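Local coordinates for F-actin-capping protein subunit alpha (Plasmodium berghei, PDB 7A0H) that probably binds the fast-growing barbed ends of actin filaments as an asymmetric homodimer, blocking subunit exchange there without severing the filament, at residues S190-S195 and E256-V261. Residues are numbered along the deposited sequence; the frame is centred on the assembly and turned at random. Where two conformers were deposited one is given.
Sequences SSWRSS and ECENDV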
# COMPACT_ATOMS: atom_id res chain seq x y z
N SER A 190 13.03 0.53 -5.98
CA SER A 190 12.29 -0.36 -6.87
C SER A 190 12.96 -1.72 -6.88
O SER A 190 14.18 -1.86 -6.66
CB SER A 190 12.24 0.16 -8.32
OG SER A 190 13.54 0.52 -8.81
N SER A 191 12.14 -2.71 -7.26
CA SER A 191 12.67 -3.99 -7.72
C SER A 191 12.14 -4.40 -9.11
O SER A 191 10.95 -4.27 -9.41
CB SER A 191 12.31 -5.07 -6.75
OG SER A 191 10.88 -5.10 -6.72
N TRP A 192 13.06 -4.89 -9.92
CA TRP A 192 12.79 -5.62 -11.16
C TRP A 192 13.25 -7.05 -10.96
O TRP A 192 14.40 -7.31 -10.58
CB TRP A 192 13.52 -4.95 -12.32
CG TRP A 192 13.52 -5.66 -13.69
CD1 TRP A 192 14.40 -6.61 -14.12
CD2 TRP A 192 12.62 -5.43 -14.77
NE1 TRP A 192 14.11 -6.98 -15.38
CE2 TRP A 192 13.03 -6.28 -15.83
CE3 TRP A 192 11.53 -4.58 -14.95
CZ2 TRP A 192 12.37 -6.33 -17.06
CZ3 TRP A 192 10.88 -4.60 -16.19
CH2 TRP A 192 11.30 -5.48 -17.23
N ARG A 193 12.33 -7.97 -11.19
CA ARG A 193 12.53 -9.41 -11.09
C ARG A 193 11.95 -10.08 -12.35
O ARG A 193 10.73 -10.02 -12.61
CB ARG A 193 11.85 -9.95 -9.81
CG ARG A 193 12.48 -9.50 -8.48
CD ARG A 193 13.83 -9.83 -8.49
NE ARG A 193 14.57 -9.63 -7.29
CZ ARG A 193 15.16 -8.52 -6.89
NH1 ARG A 193 15.08 -7.42 -7.59
NH2 ARG A 193 15.86 -8.53 -5.74
N SER A 194 12.80 -10.75 -13.12
CA SER A 194 12.39 -11.38 -14.40
C SER A 194 12.78 -12.85 -14.37
O SER A 194 13.98 -13.20 -14.32
CB SER A 194 13.03 -10.67 -15.60
OG SER A 194 12.68 -11.34 -16.83
N SER A 195 11.80 -13.72 -14.37
CA SER A 195 12.10 -15.10 -14.07
C SER A 195 11.51 -16.03 -15.11
O SER A 195 10.38 -15.82 -15.58
CB SER A 195 11.59 -15.49 -12.57
OG SER A 195 10.20 -15.29 -12.48
N GLU A 256 12.52 -10.20 -26.01
CA GLU A 256 11.28 -9.66 -26.55
C GLU A 256 10.24 -9.44 -25.47
O GLU A 256 9.47 -8.46 -25.51
CB GLU A 256 10.74 -10.66 -27.58
CG GLU A 256 9.63 -10.15 -28.44
CD GLU A 256 8.75 -11.28 -29.02
OE1 GLU A 256 8.96 -12.47 -28.66
OE2 GLU A 256 7.80 -10.93 -29.78
N CYS A 257 10.08 -10.40 -24.58
CA CYS A 257 9.12 -10.20 -23.48
C CYS A 257 9.48 -9.00 -22.60
O CYS A 257 8.60 -8.21 -22.21
CB CYS A 257 9.03 -11.50 -22.71
SG CYS A 257 8.24 -12.83 -23.71
N GLU A 258 10.76 -8.71 -22.42
CA GLU A 258 11.11 -7.56 -21.58
C GLU A 258 10.83 -6.29 -22.34
O GLU A 258 10.37 -5.29 -21.76
CB GLU A 258 12.55 -7.68 -21.11
CG GLU A 258 12.74 -8.93 -20.02
CD GLU A 258 14.02 -8.86 -19.21
OE1 GLU A 258 14.91 -8.10 -19.59
OE2 GLU A 258 14.18 -9.57 -18.23
N ASN A 259 11.07 -6.32 -23.64
CA ASN A 259 10.66 -5.21 -24.51
C ASN A 259 9.15 -4.98 -24.44
O ASN A 259 8.69 -3.85 -24.48
CB ASN A 259 11.04 -5.52 -26.00
CG ASN A 259 12.47 -5.14 -26.35
OD1 ASN A 259 12.99 -4.16 -25.81
ND2 ASN A 259 13.12 -5.92 -27.27
N ASP A 260 8.37 -6.06 -24.38
CA ASP A 260 6.91 -5.91 -24.35
C ASP A 260 6.44 -5.24 -23.05
O ASP A 260 5.48 -4.45 -23.07
CB ASP A 260 6.29 -7.30 -24.59
CG ASP A 260 4.74 -7.31 -24.63
OD1 ASP A 260 4.10 -6.39 -25.23
OD2 ASP A 260 4.15 -8.30 -24.09
N VAL A 261 7.13 -5.49 -21.91
CA VAL A 261 6.76 -4.81 -20.65
C VAL A 261 7.14 -3.34 -20.73
O VAL A 261 6.37 -2.44 -20.34
CB VAL A 261 7.45 -5.50 -19.44
CG1 VAL A 261 7.31 -4.63 -18.16
CG2 VAL A 261 6.88 -6.90 -19.18
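S194 donates its hydroxyl hydrogen to the carboxylate of E258, with OG 2.7 Å from OE2, in a hydrogen bond that joins strand to helix in a buried setting. OE2 accepts through its anti lone pair, the one turned away from OE1. OG anti to the backbone N (chi1 177°) points the hydroxyl at the helix, and the short serine is met by a glutamate that runs extended beyond CG, long enough to bring its carboxylate to the sheet. OE1 has its own partners, the hydroxyls of Y127 and Y132, so that hydroxyl groups bind both oxygens and would probably stabilise a buried negative charge, while S194 OG is also paired with W196 NE1.

The two segments belong to strand 187-200, the middle one of the five antiparallel strands that this chain contributes to the central sheet, and to helix 243-266, which lies over that sheet in the capping-protein fold, running roughly antiparallel to the strand (143°). Their axes pass 10.9 Å apart, and W192 from the strand and E258 from the helix bridge much of that distance.

W192 makes van der Waals contacts. Its indole CZ2 lies 3.7 Å from E258 CD, the carboxyl carbon meeting the ring at its edge, and ring and carboxylate planes stand 85° apart. Nearly one turn further along the helix, V261 places CG1 4.1 Å from W192 CZ3, a branched apolar side chain against the benzene part of the indole. From the second subunit, P285 packs on W192 and I284 on V261.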